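Local coordinates for protein VMB-1 (Vibrio alginolyticus, PDB 6JV4) that probably hydrolyses beta-lactam antibiotics to substituted beta-amino acids, using two bound zinc ions, as a subclass B1 metallo-beta-lactamase, at residues A[80-85]-A[161-166]; A[31-36]-A[173-178]; A[136-141]-A[193-198]; A[84-89]-A[203-208]; A[53-56]-A[60-63]. One frame throughout, in Å; residues are numbered along the deposited sequence.

Contact 1: residues A[80-85]-A[161-166]; sequences VTHFHE and GGCFVK. With ZN (zinc ion), chain E; ZN (zinc ion), chain F.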
# COMPACT_ATOMS: atom_id res chain seq x y z
N VAL A 80 5.30 -1.09 -4.64
CA VAL A 80 5.14 0.05 -3.70
C VAL A 80 3.98 0.90 -4.20
O VAL A 80 3.87 1.10 -5.43
CB VAL A 80 6.44 0.86 -3.53
CG1 VAL A 80 7.57 -0.04 -3.07
CG2 VAL A 80 6.83 1.63 -4.75
N THR A 81 3.11 1.32 -3.30
CA THR A 81 1.81 1.88 -3.71
C THR A 81 1.85 3.40 -3.78
O THR A 81 0.86 3.96 -4.30
CB THR A 81 0.66 1.30 -2.89
OG1 THR A 81 0.83 1.60 -1.51
CG2 THR A 81 0.55 -0.19 -3.16
N HIS A 82 2.88 4.04 -3.21
CA HIS A 82 3.13 5.47 -3.51
C HIS A 82 4.54 5.85 -3.09
O HIS A 82 5.23 4.98 -2.58
CB HIS A 82 2.08 6.42 -2.96
CG HIS A 82 2.07 6.65 -1.50
ND1 HIS A 82 1.64 5.69 -0.63
CD2 HIS A 82 2.33 7.76 -0.77
CE1 HIS A 82 1.63 6.20 0.60
NE2 HIS A 82 2.11 7.46 0.54
N PHE A 83 4.97 7.05 -3.45
CA PHE A 83 6.41 7.40 -3.35
C PHE A 83 6.82 7.72 -1.91
O PHE A 83 8.05 7.80 -1.69
CB PHE A 83 6.76 8.56 -4.29
CG PHE A 83 6.37 9.92 -3.82
CD1 PHE A 83 5.06 10.36 -3.93
CD2 PHE A 83 7.32 10.79 -3.28
CE1 PHE A 83 4.70 11.64 -3.54
CE2 PHE A 83 6.94 12.06 -2.88
CZ PHE A 83 5.66 12.50 -3.05
N HIS A 84 5.90 7.94 -0.98
CA HIS A 84 6.25 8.27 0.43
C HIS A 84 7.00 7.09 1.08
O HIS A 84 6.81 5.92 0.70
CB HIS A 84 5.04 8.70 1.24
CG HIS A 84 4.44 10.01 0.87
ND1 HIS A 84 3.16 10.35 1.22
CD2 HIS A 84 4.93 11.07 0.20
CE1 HIS A 84 2.89 11.57 0.81
NE2 HIS A 84 3.97 12.04 0.17
N GLU A 85 7.72 7.36 2.18
CA GLU A 85 8.58 6.38 2.89
C GLU A 85 7.76 5.27 3.55
O GLU A 85 8.28 4.17 3.65
CB GLU A 85 9.39 7.11 3.97
CG GLU A 85 10.40 6.23 4.68
CD GLU A 85 10.90 6.82 5.99
OE1 GLU A 85 10.65 8.03 6.24
OE2 GLU A 85 11.55 6.08 6.73
N GLY A 161 -5.86 -0.66 -0.17
CA GLY A 161 -6.10 0.75 -0.51
C GLY A 161 -4.88 1.63 -0.34
O GLY A 161 -4.71 2.63 -1.05
N GLY A 162 -3.98 1.23 0.55
CA GLY A 162 -2.82 2.06 0.88
C GLY A 162 -3.26 3.42 1.38
O GLY A 162 -4.41 3.57 1.90
N CYS A 163 -2.42 4.43 1.24
CA CYS A 163 -2.74 5.73 1.85
C CYS A 163 -3.82 6.50 1.10
O CYS A 163 -4.29 7.51 1.63
CB CYS A 163 -1.48 6.53 2.06
SG CYS A 163 -0.46 5.68 3.30
N PHE A 164 -4.25 6.03 -0.07
CA PHE A 164 -5.43 6.53 -0.78
C PHE A 164 -6.71 6.26 0.01
O PHE A 164 -7.74 6.96 -0.29
CB PHE A 164 -5.48 5.79 -2.11
CG PHE A 164 -6.59 6.16 -3.06
CD1 PHE A 164 -6.56 7.38 -3.73
CD2 PHE A 164 -7.61 5.26 -3.32
CE1 PHE A 164 -7.55 7.71 -4.63
CE2 PHE A 164 -8.64 5.64 -4.17
CZ PHE A 164 -8.59 6.83 -4.85
N VAL A 165 -6.70 5.27 0.90
CA VAL A 165 -7.92 4.93 1.71
C VAL A 165 -7.62 5.22 3.18
O VAL A 165 -6.62 4.73 3.73
CB VAL A 165 -8.38 3.49 1.49
CG1 VAL A 165 -9.60 3.14 2.34
CG2 VAL A 165 -8.61 3.23 0.00
N LYS A 166 -8.51 6.01 3.81
CA LYS A 166 -8.41 6.29 5.26
C LYS A 166 -9.21 5.23 6.02
O LYS A 166 -10.11 4.59 5.46
CB LYS A 166 -8.98 7.68 5.56
CG LYS A 166 -8.37 8.82 4.74
CD LYS A 166 -6.85 8.90 4.85
CE LYS A 166 -6.33 9.31 6.20
NZ LYS A 166 -4.85 9.52 6.16
ZN ZN E . 1.80 9.06 1.91
ZN ZN F . 0.72 7.06 4.79
O HOH W 1 -0.40 3.91 -0.77
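Metal bonds dominate where His82 and Cys163 face each other, because the two residues serve different ions of one dinuclear site. His82 NE2 holds the first zinc at 2.1 Å and His84 ND1 holds it at 2.0 Å, the two histidines of the His-x-His-x-Asp signature of metallo-beta-lactamases; His144 is the third protein ligand. Cys163 SG binds the second zinc at 2.3 Å, together with Asp86 and His205, a ligand set that marks subclass B1.

Van der Waals contact is narrow. Cys163 CB lies 3.5 Å from His82 CE1, and SG stands 4.5 Å from the ring centroid, 70° off the normal, an oblique approach for both atoms. The His82 ring reaches this place with CG between the backbone N and the carbonyl carbon, chi1 73°.

Polar bridging runs through one water. It donates to Thr81 OG1 at 2.7 Å, accepts from Cys163 N at 2.9 Å and accepts a weak bond from His82 ND1, so it links both segments. Thr81 OG1 is also hydrogen-bonded to Asp53. The positive phi of Gly162, 58°, suits the second position of a type II' turn from Gly161 to Phe164; a type I turn from Gly162 to Val165 overlaps it and is closed by Val165 N bonding to Gly162 O.

In the fold, 80-85 leaves strand 74-79 and leads into helix 85-88, while 161-166 leaves strand 158-162, with Phe164 resting on helix 184-194 and Val165 also on helix 212-226.

Contact 2: residues A[31-36]-A[173-178]; sequences EPWGLI and LGYTGD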
# COMPACT_ATOMS: atom_id res chain seq x y z
N GLU A 31 4.51 14.09 12.99
CA GLU A 31 3.86 15.36 13.41
C GLU A 31 3.04 15.88 12.24
O GLU A 31 3.45 15.81 11.08
CB GLU A 31 4.95 16.36 13.82
CG GLU A 31 5.59 16.02 15.16
CD GLU A 31 4.53 16.02 16.24
OE1 GLU A 31 3.87 17.05 16.38
OE2 GLU A 31 4.28 14.95 16.86
N PRO A 32 1.89 16.51 12.51
CA PRO A 32 1.36 16.65 13.87
C PRO A 32 0.38 15.58 14.36
O PRO A 32 -0.23 15.80 15.40
CB PRO A 32 0.54 17.94 13.70
CG PRO A 32 -0.07 17.76 12.33
CD PRO A 32 1.08 17.23 11.51
N TRP A 33 0.24 14.45 13.67
CA TRP A 33 -0.81 13.45 14.05
C TRP A 33 -0.37 12.56 15.20
O TRP A 33 -1.24 11.85 15.68
CB TRP A 33 -1.20 12.58 12.87
CG TRP A 33 -1.83 13.47 11.87
CD1 TRP A 33 -3.05 14.07 11.90
CD2 TRP A 33 -1.12 14.02 10.78
NE1 TRP A 33 -3.19 14.90 10.83
CE2 TRP A 33 -2.01 14.90 10.13
CE3 TRP A 33 0.16 13.81 10.29
CZ2 TRP A 33 -1.63 15.62 9.01
CZ3 TRP A 33 0.53 14.51 9.18
CH2 TRP A 33 -0.37 15.37 8.54
N GLY A 34 0.92 12.47 15.49
CA GLY A 34 1.44 11.60 16.55
C GLY A 34 1.73 10.18 16.05
O GLY A 34 2.06 10.03 14.89
N LEU A 35 1.61 9.19 16.92
CA LEU A 35 1.93 7.78 16.55
C LEU A 35 0.84 7.27 15.61
O LEU A 35 -0.38 7.34 15.93
CB LEU A 35 2.00 6.93 17.81
CG LEU A 35 3.24 7.11 18.67
CD1 LEU A 35 3.00 6.41 20.00
CD2 LEU A 35 4.47 6.60 17.99
N ILE A 36 1.26 6.77 14.46
CA ILE A 36 0.28 6.15 13.51
C ILE A 36 0.82 4.80 13.04
O ILE A 36 2.03 4.64 12.87
CB ILE A 36 -0.08 7.10 12.37
CG1 ILE A 36 1.14 7.48 11.54
CG2 ILE A 36 -0.83 8.32 12.91
CD1 ILE A 36 0.82 8.27 10.27
N LEU A 173 -8.03 13.78 6.48
CA LEU A 173 -7.28 13.09 5.40
C LEU A 173 -5.84 12.83 5.81
O LEU A 173 -5.14 12.18 5.07
CB LEU A 173 -7.33 13.94 4.14
CG LEU A 173 -8.72 14.05 3.48
CD1 LEU A 173 -8.65 15.07 2.39
CD2 LEU A 173 -9.21 12.69 2.97
N GLY A 174 -5.40 13.26 6.99
CA GLY A 174 -3.98 13.14 7.33
C GLY A 174 -3.14 14.06 6.48
O GLY A 174 -3.57 15.20 6.20
N TYR A 175 -1.95 13.60 6.12
CA TYR A 175 -0.97 14.50 5.46
C TYR A 175 -1.44 14.81 4.04
O TYR A 175 -1.54 13.89 3.20
CB TYR A 175 0.41 13.88 5.42
CG TYR A 175 1.39 14.74 4.68
CD1 TYR A 175 1.72 15.98 5.16
CD2 TYR A 175 1.93 14.34 3.47
CE1 TYR A 175 2.66 16.76 4.51
CE2 TYR A 175 2.85 15.11 2.79
CZ TYR A 175 3.24 16.32 3.32
OH TYR A 175 4.11 17.13 2.65
N THR A 176 -1.66 16.09 3.75
CA THR A 176 -2.19 16.50 2.43
C THR A 176 -1.20 17.34 1.66
O THR A 176 -1.59 17.83 0.58
CB THR A 176 -3.54 17.21 2.54
OG1 THR A 176 -3.36 18.35 3.36
CG2 THR A 176 -4.62 16.30 3.08
N GLY A 177 0.07 17.41 2.11
CA GLY A 177 1.08 18.22 1.41
C GLY A 177 1.23 17.85 -0.03
O GLY A 177 1.60 18.70 -0.84
N ASP A 178 1.08 16.56 -0.37
CA ASP A 178 1.27 16.05 -1.73
C ASP A 178 -0.06 15.56 -2.31
O ASP A 178 -0.05 14.98 -3.43
CB ASP A 178 2.29 14.90 -1.73
CG ASP A 178 3.69 15.37 -1.34
OD1 ASP A 178 4.06 16.44 -1.86
OD2 ASP A 178 4.36 14.66 -0.59
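Trp33 meets Gly174 and Tyr175 without a polar bond between them; a polar bond beside the contact is that of His84 NE2 to Asp178 OD2, which ties 173-178 to a zinc ligand. The same OD2 lies in the plane of the Tyr175 ring, at its edge. The contact joins two loops at the mouth of the metallo-beta-lactamase site: 31-36 is the tip of the hairpin of strands 21-30 and 36-45, the place of the flap in subclass B1 enzymes, and it carries a classic beta bulge in which Trp33 and Gly34 both face Val30.

The indole does the touching with its six-membered ring. CZ2 comes to 3.3 Å from Gly174 C, while CH2 reaches Tyr175 CA at the same separation and Tyr175 CB at 3.5 Å. One indole face carries CD of Pro32, a proline preceded by a cis peptide bond, and the opposite face carries Gly174 CA; each lies 3.6 Å from the plane near the rim, so the ring is sandwiched between the preceding proline and the facing loop. Tyr175 turns its phenol away from this meeting, CG anti to the backbone N with chi1 176°, and its N is hydrogen-bonded to a citrate probably from the crystallisation liquor. Over the centre of the Tyr175 ring, on one face, Gly177 N sits 3.4 Å above the plane.

Contact 3: residues A[136-141]-A[193-198]; sequences SVFYPG and NRYPDA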
# COMPACT_ATOMS: atom_id res chain seq x y z
N SER A 136 -3.69 -7.64 -8.75
CA SER A 136 -3.89 -6.68 -9.85
C SER A 136 -3.70 -5.26 -9.34
O SER A 136 -4.39 -4.89 -8.39
CB SER A 136 -5.29 -6.81 -10.43
OG SER A 136 -5.50 -8.18 -10.79
N VAL A 137 -2.81 -4.52 -9.97
CA VAL A 137 -2.62 -3.07 -9.68
C VAL A 137 -3.62 -2.25 -10.47
O VAL A 137 -3.89 -2.54 -11.67
CB VAL A 137 -1.19 -2.65 -10.05
CG1 VAL A 137 -1.03 -1.14 -10.08
CG2 VAL A 137 -0.20 -3.28 -9.08
N PHE A 138 -4.22 -1.27 -9.82
CA PHE A 138 -5.12 -0.32 -10.49
C PHE A 138 -4.72 1.09 -10.09
O PHE A 138 -4.63 1.36 -8.90
CB PHE A 138 -6.58 -0.56 -10.15
CG PHE A 138 -7.53 0.44 -10.76
CD1 PHE A 138 -7.67 0.57 -12.13
CD2 PHE A 138 -8.34 1.23 -9.97
CE1 PHE A 138 -8.58 1.47 -12.68
CE2 PHE A 138 -9.28 2.08 -10.51
CZ PHE A 138 -9.40 2.23 -11.88
N TYR A 139 -4.48 1.95 -11.07
CA TYR A 139 -4.27 3.40 -10.81
C TYR A 139 -5.59 4.13 -10.98
O TYR A 139 -6.08 4.28 -12.12
CB TYR A 139 -3.27 4.00 -11.80
CG TYR A 139 -3.08 5.47 -11.56
CD1 TYR A 139 -2.66 5.97 -10.34
CD2 TYR A 139 -3.34 6.38 -12.57
CE1 TYR A 139 -2.48 7.33 -10.14
CE2 TYR A 139 -3.21 7.74 -12.37
CZ TYR A 139 -2.78 8.24 -11.15
OH TYR A 139 -2.69 9.61 -11.00
N PRO A 140 -6.18 4.67 -9.88
CA PRO A 140 -7.51 5.31 -9.96
C PRO A 140 -7.48 6.80 -10.30
O PRO A 140 -8.51 7.41 -10.50
CB PRO A 140 -7.99 5.06 -8.52
CG PRO A 140 -6.77 5.27 -7.70
CD PRO A 140 -5.71 4.56 -8.49
N GLY A 141 -6.28 7.39 -10.30
CA GLY A 141 -6.10 8.84 -10.35
C GLY A 141 -5.55 9.38 -9.04
O GLY A 141 -5.38 8.62 -8.07
N ASN A 193 -16.58 1.84 -8.02
CA ASN A 193 -17.30 1.23 -9.17
C ASN A 193 -16.62 -0.07 -9.58
O ASN A 193 -17.28 -1.04 -10.04
CB ASN A 193 -17.33 2.23 -10.32
CG ASN A 193 -18.27 3.38 -10.09
OD1 ASN A 193 -19.04 3.39 -9.15
ND2 ASN A 193 -18.17 4.38 -10.93
N ARG A 194 -15.31 -0.13 -9.47
CA ARG A 194 -14.51 -1.28 -9.96
C ARG A 194 -14.60 -2.47 -9.01
O ARG A 194 -14.50 -3.62 -9.50
CB ARG A 194 -13.06 -0.84 -10.20
CG ARG A 194 -12.20 -1.89 -10.87
CD ARG A 194 -10.84 -1.29 -11.22
NE ARG A 194 -9.94 -2.24 -11.84
CZ ARG A 194 -9.87 -2.44 -13.14
NH1 ARG A 194 -10.68 -1.78 -13.96
NH2 ARG A 194 -9.00 -3.30 -13.63
N TYR A 195 -14.75 -2.25 -7.70
CA TYR A 195 -14.67 -3.31 -6.68
C TYR A 195 -15.90 -3.28 -5.78
O TYR A 195 -15.78 -3.25 -4.55
CB TYR A 195 -13.38 -3.19 -5.87
CG TYR A 195 -12.14 -3.09 -6.70
CD1 TYR A 195 -11.64 -4.17 -7.40
CD2 TYR A 195 -11.44 -1.91 -6.76
CE1 TYR A 195 -10.51 -4.06 -8.19
CE2 TYR A 195 -10.29 -1.79 -7.50
CZ TYR A 195 -9.81 -2.87 -8.21
OH TYR A 195 -8.69 -2.81 -8.97
N PRO A 196 -17.12 -3.47 -6.35
CA PRO A 196 -18.32 -3.58 -5.51
C PRO A 196 -18.31 -4.85 -4.66
O PRO A 196 -19.06 -4.92 -3.70
CB PRO A 196 -19.44 -3.64 -6.58
CG PRO A 196 -18.80 -4.28 -7.74
CD PRO A 196 -17.43 -3.61 -7.78
N ASP A 197 -17.48 -5.83 -5.05
CA ASP A 197 -17.35 -7.16 -4.41
C ASP A 197 -16.23 -7.17 -3.37
O ASP A 197 -15.91 -8.23 -2.87
CB ASP A 197 -17.13 -8.23 -5.47
CG ASP A 197 -16.01 -8.01 -6.48
OD1 ASP A 197 -15.57 -6.85 -6.71
OD2 ASP A 197 -15.63 -9.01 -7.08
N ALA A 198 -15.58 -6.03 -3.08
CA ALA A 198 -14.55 -5.99 -2.02
C ALA A 198 -15.14 -6.47 -0.68
O ALA A 198 -16.17 -5.93 -0.25
CB ALA A 198 -13.96 -4.61 -1.91
O HOH W 2 -6.17 -3.97 -12.36
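The ring of Phe138 is covered on both faces: Arg194 CD sits 3.5 Å above its centre on one, and Pro140 N lies over the rim on the other. This is a cation-pi stack joined to a CH-pi contact, and it fixes the end of helix 184-194 against strand 135-138 of the five-stranded sheet in the alpha-beta/beta-alpha fold. Ring and guanidinium planes differ by only 5°, with centres 4.4 Å apart. The offset is plain from CZ, which stands 33° off the ring normal; the methylene CD, not the charge, occupies the position over the centre, and NE approaches CD1 of the Phe138 ring at 3.6 Å. A straight Arg194 chain from CG to NE gives the reach, each torsion along it being close to 180°.

Tyr195, the first residue to leave helical geometry, comes in beside the arginine. Its CZ lies at the edge of the Arg194 guanidinium, in plane, and Arg194 CG lies 3.7 Å above one face of its ring, toward the rim, so the two consecutive side chains pack on each other while both address Phe138. The Tyr195 hydroxyl touches the base of the phenylalanine, OH to Phe138 CB being 3.3 Å. The Tyr195 ring also meets that of Trp152 of strand 150-153, whereas Thr127 of strand 127-129 touches both Phe138 and Arg194.

A water completes the link from helix end to strand: it donates to Val137 O at 2.8 Å and accepts from Arg194 NH2 at 3.2 Å.

Contact 4: residues A[84-89]-A[203-208]; sequences HEDASG and PGHGEV. With ZN (zinc ion), chain F; ZN (zinc ion), chain E.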
# COMPACT_ATOMS: atom_id res chain seq x y z
N HIS A 84 5.90 7.94 -0.98
CA HIS A 84 6.25 8.27 0.43
C HIS A 84 7.00 7.09 1.08
O HIS A 84 6.81 5.92 0.70
CB HIS A 84 5.04 8.70 1.24
CG HIS A 84 4.44 10.01 0.87
ND1 HIS A 84 3.16 10.35 1.22
CD2 HIS A 84 4.93 11.07 0.20
CE1 HIS A 84 2.89 11.57 0.81
NE2 HIS A 84 3.97 12.04 0.17
N GLU A 85 7.72 7.36 2.18
CA GLU A 85 8.58 6.38 2.89
C GLU A 85 7.76 5.27 3.55
O GLU A 85 8.28 4.17 3.65
CB GLU A 85 9.39 7.11 3.97
CG GLU A 85 10.40 6.23 4.68
CD GLU A 85 10.90 6.82 5.99
OE1 GLU A 85 10.65 8.03 6.24
OE2 GLU A 85 11.55 6.08 6.73
N ASP A 86 6.52 5.49 3.97
CA ASP A 86 5.73 4.38 4.56
C ASP A 86 5.40 3.28 3.54
O ASP A 86 5.02 2.16 3.94
CB ASP A 86 4.47 4.88 5.27
CG ASP A 86 3.49 5.64 4.43
OD1 ASP A 86 3.87 6.15 3.33
OD2 ASP A 86 2.33 5.76 4.90
N ALA A 87 5.41 3.61 2.24
CA ALA A 87 5.10 2.63 1.18
C ALA A 87 6.38 2.13 0.53
O ALA A 87 6.40 0.95 0.20
CB ALA A 87 4.16 3.24 0.18
N SER A 88 7.37 3.01 0.29
CA SER A 88 8.48 2.75 -0.64
C SER A 88 9.84 2.81 0.07
O SER A 88 10.86 2.76 -0.61
CB SER A 88 8.45 3.71 -1.80
OG SER A 88 8.81 4.97 -1.32
N GLY A 89 9.84 2.92 1.40
CA GLY A 89 11.07 3.25 2.14
C GLY A 89 12.22 2.28 1.91
O GLY A 89 13.38 2.72 1.93
N PRO A 203 -6.64 -0.03 4.73
CA PRO A 203 -6.13 1.32 4.62
C PRO A 203 -4.64 1.32 4.94
O PRO A 203 -4.12 0.43 5.59
CB PRO A 203 -6.95 2.10 5.61
CG PRO A 203 -7.10 1.10 6.76
CD PRO A 203 -7.26 -0.23 6.07
N GLY A 204 -3.96 2.35 4.44
CA GLY A 204 -2.53 2.54 4.71
C GLY A 204 -2.24 2.70 6.18
O GLY A 204 -1.13 2.28 6.63
N HIS A 205 -3.12 3.36 6.91
CA HIS A 205 -3.04 3.55 8.38
C HIS A 205 -4.34 3.14 9.03
O HIS A 205 -5.40 3.34 8.43
CB HIS A 205 -2.72 5.02 8.74
CG HIS A 205 -1.54 5.53 8.00
ND1 HIS A 205 -0.27 5.08 8.27
CD2 HIS A 205 -1.40 6.39 6.97
CE1 HIS A 205 0.58 5.61 7.42
NE2 HIS A 205 -0.07 6.39 6.63
N GLY A 206 -4.31 2.68 10.28
CA GLY A 206 -5.56 2.36 10.98
C GLY A 206 -6.14 0.98 10.67
O GLY A 206 -5.46 0.12 10.12
N GLU A 207 -7.35 0.75 11.18
CA GLU A 207 -7.99 -0.57 11.17
C GLU A 207 -8.48 -0.92 9.78
O GLU A 207 -9.07 -0.07 9.08
CB GLU A 207 -9.19 -0.65 12.13
CG GLU A 207 -8.82 -0.61 13.58
CD GLU A 207 -10.05 -0.38 14.46
OE1 GLU A 207 -10.13 0.71 15.10
OE2 GLU A 207 -10.94 -1.26 14.44
N VAL A 208 -8.33 -2.19 9.46
CA VAL A 208 -8.97 -2.77 8.25
C VAL A 208 -10.49 -2.66 8.44
O VAL A 208 -10.98 -2.68 9.59
CB VAL A 208 -8.54 -4.22 8.01
CG1 VAL A 208 -7.03 -4.31 7.89
CG2 VAL A 208 -9.06 -5.20 9.04
ZN ZN F . 0.72 7.06 4.79
ZN ZN E . 1.80 9.06 1.91
O HOH W 3 1.09 3.18 5.08
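Asp86 rides on the short helix 85-88 and His205 on an irregular loop, so their meeting rests on no backbone pairing. His84 occupies the N-cap position of that helix, and its carbonyl O is gripped by two amides, Ser88 N at 3.0 Å and Ala87 N at 3.1 Å. The facing loop follows strand 200-203, and its Gly206 takes a positive phi of 82° just after the histidine.

Asp86 OD2 and His205 NE2 are 3.0 Å apart, yet this is no hydrogen bond: both point at the second zinc, each at 2.1 Å. Asp86 uses OD2 alone, since OD1 remains 3.6 Å from that ion. The carboxylate carbon is placed between backbone N and carbonyl carbon, chi1 59°, which brings the group off the helix toward the loop. Carboxylate and imidazole planes lie 12° apart, and OD2 stands at the ring edge near its plane. With Cys163 the pair forms the Asp-Cys-His site of subclass B1 metallo-beta-lactamases, while His84, with His82 and His144, serves the neighbouring three-histidine site.

A second-shell bond helps fix the rotation of the His205 ring: ND1 is hydrogen-bonded to Gly37 O of strand 36-45. A water lies 2.9 Å from Asp86 OD2 and equally far from Gly204 O.

Contact 5: residues A[53-56]-A[60-63]; sequences DTPW and GTKQ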
# COMPACT_ATOMS: atom_id res chain seq x y z
N ASP A 53 3.92 -2.85 -0.39
CA ASP A 53 4.58 -1.86 0.49
C ASP A 53 5.66 -2.57 1.33
O ASP A 53 5.53 -3.76 1.65
CB ASP A 53 3.60 -1.04 1.32
CG ASP A 53 2.77 -0.03 0.52
OD1 ASP A 53 2.95 0.08 -0.75
OD2 ASP A 53 2.05 0.77 1.21
N THR A 54 6.68 -1.81 1.67
CA THR A 54 7.67 -2.23 2.68
C THR A 54 7.19 -1.76 4.05
O THR A 54 6.53 -0.71 4.20
CB THR A 54 9.07 -1.73 2.30
OG1 THR A 54 9.08 -0.30 2.17
CG2 THR A 54 9.60 -2.34 1.03
N PRO A 55 7.56 -2.51 5.11
CA PRO A 55 7.46 -2.01 6.47
C PRO A 55 8.17 -0.65 6.61
O PRO A 55 9.07 -0.33 5.84
CB PRO A 55 8.18 -3.08 7.29
CG PRO A 55 7.91 -4.33 6.49
CD PRO A 55 8.12 -3.89 5.06
N TRP A 56 7.69 0.15 7.56
CA TRP A 56 8.12 1.57 7.68
C TRP A 56 9.54 1.73 8.22
O TRP A 56 10.12 2.79 8.02
CB TRP A 56 7.08 2.28 8.54
CG TRP A 56 6.91 3.73 8.27
CD1 TRP A 56 7.68 4.58 7.54
CD2 TRP A 56 5.81 4.49 8.76
NE1 TRP A 56 7.11 5.83 7.54
CE2 TRP A 56 5.97 5.79 8.28
CE3 TRP A 56 4.72 4.17 9.56
CZ2 TRP A 56 5.06 6.80 8.57
CZ3 TRP A 56 3.83 5.18 9.87
CH2 TRP A 56 3.99 6.44 9.34
N GLY A 60 12.38 -3.53 10.36
CA GLY A 60 11.15 -4.30 10.13
C GLY A 60 11.21 -5.02 8.78
O GLY A 60 10.74 -6.16 8.73
N THR A 61 11.70 -4.38 7.72
CA THR A 61 11.79 -5.03 6.38
C THR A 61 12.75 -6.23 6.46
O THR A 61 12.43 -7.35 5.96
CB THR A 61 12.19 -4.04 5.29
OG1 THR A 61 11.25 -2.95 5.32
CG2 THR A 61 12.26 -4.70 3.94
N LYS A 62 13.87 -6.06 7.14
CA LYS A 62 14.83 -7.19 7.29
C LYS A 62 14.16 -8.31 8.09
O LYS A 62 14.28 -9.50 7.69
CB LYS A 62 16.10 -6.71 7.99
CG LYS A 62 16.98 -5.86 7.11
CD LYS A 62 18.26 -5.41 7.79
CE LYS A 62 19.11 -4.62 6.83
NZ LYS A 62 20.45 -4.35 7.40
N GLN A 63 13.41 -7.98 9.14
CA GLN A 63 12.71 -8.99 9.97
C GLN A 63 11.64 -9.70 9.12
O GLN A 63 11.46 -10.94 9.24
CB GLN A 63 12.09 -8.36 11.20
CG GLN A 63 13.14 -7.88 12.20
CD GLN A 63 12.56 -6.84 13.13
OE1 GLN A 63 11.36 -6.58 13.13
NE2 GLN A 63 13.40 -6.23 13.97
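Pro55 lays its ring across the hydroxyl end of Thr61, the two side chains crossing at about a right angle. The nearest approach is Pro55 CD to Thr61 OG1, 3.3 Å, and CB and CG of the same proline stand 3.7 and 3.8 Å from that oxygen, so three ring carbons surround one side of it. Thr61 OG1 lies anti to its own carbonyl carbon, chi1 -55°; its main polar partner is Asp90 OD2, with Thr57 O also close by, so the buried hydroxyl is satisfied by partners other than the proline. Pro55 O is 3.4 Å from OG1, but the angle is too poor for a bond. Thr54 CB adds a looser contact to the same oxygen. At Gly60 there is no side chain to intervene, and Pro55 CB comes to 3.9 Å from Gly60 C.

These residues form the corner of a beta-alpha-beta crossover, in which strand 48-52 passes through 53-56 into helix 58-70 and the chain then returns as the parallel strand 74-79. Helix 91-96 flanks the corner, with Leu93 on Thr61 and Leu94 on Thr54, while His24 of strand 21-30 touches Pro55.

From the N terminus, 31-36 opens the loop that contact 2 closes at 173-178. Within it lie contact 5, a tight corner, and contact 1, running from 80-85 to 161-166. Contact 4 shares His84 and Glu85 with contact 1 but closes later, at 203-208, and so crosses contact 2. Contact 3, from 136-141 to 193-198, falls inside contact 4 and crosses contacts 1 and 2. Contacts 1 and 4 join the two halves of the fold through both zinc ions; contact 2 bridges loops at the site's mouth; contact 3 ties the end of helix 184-194 to strand 135-138 of the five-stranded sheet, and contact 5 packs helix 58-70 on the loop after strand 48-52 of the seven-stranded one.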